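Local coordinates for protein alkaline phosphatase D (Bacillus subtilis, PDB 2YEQ) that hydrolyses phosphate esters as a secreted phosphodiesterase and alkaline phosphatase, using an active site that contains iron and calcium, at residues 149-154 against 378-383. Numbering follows the deposited sequence.
Sequences LGDYIY and TGDVHA. With FE (Fe (III) ion), chain B; CA (calcium ion), chain C; EDO (1,2-ethanediol), chain U.
Tyr154 and His382 approach from opposite directions and meet at an iron(III) ion, bound by Tyr154 OH at 2.0 Å and His382 NE2 at 2.2 Å. The angle Tyr154 OH–iron–His382 NE2 is 99°, nearly a right angle, whereas Asp151 OD2 lies roughly across the iron from His382 NE2, the angle at the metal being 159°. The other imidazole nitrogen, His382 ND1, donates an almost straight hydrogen bond of 3.0 Å to O2 of an ethanediol molecule, probably from the crystallisation liquor. Asp151 OD2 does double duty, binding the iron at 2.1 Å and also a calcium ion at 2.5 Å. From the other segment, Asp380 is directed to that calcium with CG anti to its backbone N (chi1 -174°), and its OD1 binds at 2.4 Å. Next to the metal site, the methyl CD1 of Leu149 packs against the backbone of Thr378, 3.5 Å from its N. Cys124 joins the iron ligands, Asp209 and Asp210 those of calcium, while Ser412 hydrogen-bonds Tyr154 OH and His211 is a polar partner of Asp151. Loops following strands 145-148 and 374-378 thus supply ligands to the same iron-calcium cluster, as in the calcineurin-like metallophosphoesterases. The single oxygen OD2 of Asp151 bridges the two ions, its negative charge probably shared between them, and a phenol oxygen ligand is consistent with the ferric ion modelled here, in a centre suited to polarising a phosphate ester.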
loop_
_atom_site.group_PDB
_atom_site.type_symbol
_atom_site.label_atom_id
_atom_site.label_comp_id
_atom_site.label_asym_id
_atom_site.label_seq_id
_atom_site.Cartn_x
_atom_site.Cartn_y
_atom_site.Cartn_z
ATOM N N LEU A 149 0.609 -0.471 0.152
ATOM C CA LEU A 149 -0.515 -1.249 0.697
ATOM C C LEU A 149 -1.880 -0.587 0.493
ATOM O O LEU A 149 -2.877 -1.045 1.066
ATOM C CB LEU A 149 -0.320 -1.497 2.191
ATOM C CG LEU A 149 0.970 -2.238 2.572
ATOM C CD1 LEU A 149 0.995 -2.467 4.099
ATOM C CD2 LEU A 149 1.150 -3.530 1.798
ATOM N N GLY A 150 -1.916 0.505 -0.270
ATOM C CA GLY A 150 -3.205 1.084 -0.761
ATOM C C GLY A 150 -3.355 2.575 -0.547
ATOM O O GLY A 150 -2.536 3.216 0.118
ATOM N N ASP A 151 -4.461 3.109 -1.090
ATOM C CA ASP A 151 -4.748 4.509 -1.143
ATOM C C ASP A 151 -3.550 5.241 -1.760
ATOM O O ASP A 151 -3.109 6.260 -1.265
ATOM C CB ASP A 151 -5.120 5.070 0.220
ATOM C CG ASP A 151 -6.451 4.530 0.761
ATOM O OD1 ASP A 151 -7.069 3.665 0.122
ATOM O OD2 ASP A 151 -6.833 4.967 1.889
ATOM N N TYR A 152 -3.053 4.680 -2.854
ATOM C CA TYR A 152 -2.035 5.331 -3.666
ATOM C C TYR A 152 -2.557 6.599 -4.342
ATOM O O TYR A 152 -1.787 7.549 -4.535
ATOM C CB TYR A 152 -1.522 4.357 -4.700
ATOM C CG TYR A 152 -0.304 4.803 -5.463
ATOM C CD1 TYR A 152 -0.413 5.680 -6.535
ATOM C CD2 TYR A 152 0.966 4.307 -5.144
ATOM C CE1 TYR A 152 0.715 6.076 -7.270
ATOM C CE2 TYR A 152 2.113 4.704 -5.884
ATOM C CZ TYR A 152 1.967 5.590 -6.941
ATOM O OH TYR A 152 3.065 5.987 -7.665
ATOM N N ILE A 153 -3.839 6.600 -4.736
ATOM C CA ILE A 153 -4.560 7.828 -5.081
ATOM C C ILE A 153 -5.822 7.917 -4.243
ATOM O O ILE A 153 -6.214 6.921 -3.640
ATOM C CB ILE A 153 -4.985 7.891 -6.572
ATOM C CG1 ILE A 153 -5.979 6.762 -6.909
ATOM C CG2 ILE A 153 -3.756 7.848 -7.495
ATOM C CD1 ILE A 153 -6.762 6.992 -8.222
ATOM N N TYR A 154 -6.411 9.117 -4.180
ATOM C CA TYR A 154 -7.740 9.335 -3.626
ATOM C C TYR A 154 -8.598 9.904 -4.772
ATOM O O TYR A 154 -8.065 10.527 -5.706
ATOM C CB TYR A 154 -7.733 10.287 -2.417
ATOM C CG TYR A 154 -7.153 9.656 -1.159
ATOM C CD1 TYR A 154 -5.786 9.334 -1.079
ATOM C CD2 TYR A 154 -7.966 9.334 -0.085
ATOM C CE1 TYR A 154 -5.245 8.737 0.044
ATOM C CE2 TYR A 154 -7.439 8.731 1.070
ATOM C CZ TYR A 154 -6.080 8.416 1.117
ATOM O OH TYR A 154 -5.536 7.848 2.232
ATOM N N THR A 378 0.162 -3.640 7.343
ATOM C CA THR A 378 -1.129 -2.982 7.242
ATOM C C THR A 378 -0.998 -1.479 6.987
ATOM O O THR A 378 -0.038 -0.868 7.418
ATOM C CB THR A 378 -1.863 -3.138 8.581
ATOM O OG1 THR A 378 -1.951 -4.515 8.891
ATOM C CG2 THR A 378 -3.210 -2.494 8.559
ATOM N N GLY A 379 -1.980 -0.883 6.301
ATOM C CA GLY A 379 -2.083 0.558 6.210
ATOM C C GLY A 379 -3.449 1.019 6.678
ATOM O O GLY A 379 -3.894 0.653 7.757
ATOM N N ASP A 380 -4.078 1.877 5.874
ATOM C CA ASP A 380 -5.500 2.297 5.991
ATOM C C ASP A 380 -5.848 3.260 7.101
ATOM O O ASP A 380 -6.629 4.194 6.886
ATOM C CB ASP A 380 -6.460 1.086 5.994
ATOM C CG ASP A 380 -7.948 1.514 5.968
ATOM O OD1 ASP A 380 -8.417 2.065 4.928
ATOM O OD2 ASP A 380 -8.606 1.325 7.022
ATOM N N VAL A 381 -5.243 3.090 8.274
ATOM C CA VAL A 381 -5.709 3.783 9.470
ATOM C C VAL A 381 -5.014 5.093 9.766
ATOM O O VAL A 381 -5.375 5.781 10.706
ATOM C CB VAL A 381 -5.735 2.830 10.727
ATOM C CG1 VAL A 381 -6.514 1.531 10.390
ATOM C CG2 VAL A 381 -4.316 2.545 11.260
ATOM N N HIS A 382 -4.061 5.472 8.924
ATOM C CA HIS A 382 -3.450 6.816 8.975
ATOM C C HIS A 382 -2.731 7.094 10.314
ATOM O O HIS A 382 -2.693 8.211 10.793
ATOM C CB HIS A 382 -4.478 7.920 8.684
ATOM C CG HIS A 382 -5.179 7.791 7.349
ATOM N ND1 HIS A 382 -6.234 8.610 7.004
ATOM C CD2 HIS A 382 -4.981 6.972 6.290
ATOM C CE1 HIS A 382 -6.662 8.293 5.794
ATOM N NE2 HIS A 382 -5.926 7.306 5.327
ATOM N N ALA A 383 -2.185 6.051 10.907
ATOM C CA ALA A 383 -1.425 6.154 12.157
ATOM C C ALA A 383 -0.683 4.853 12.350
ATOM O O ALA A 383 -1.011 3.809 11.765
ATOM C CB ALA A 383 -2.329 6.481 13.367
HETATM FE FE FE B . -6.121 6.331 3.391
HETATM CA CA CA C . -8.061 2.955 2.772
HETATM C C1 EDO U . -8.759 12.721 9.013
HETATM O O1 EDO U . -8.624 13.928 8.228
HETATM C C2 EDO U . -8.353 11.490 8.200
HETATM O O2 EDO U . -7.373 10.668 8.868
HETATM O O HOH W 1 -5.548 2.415 2.706
#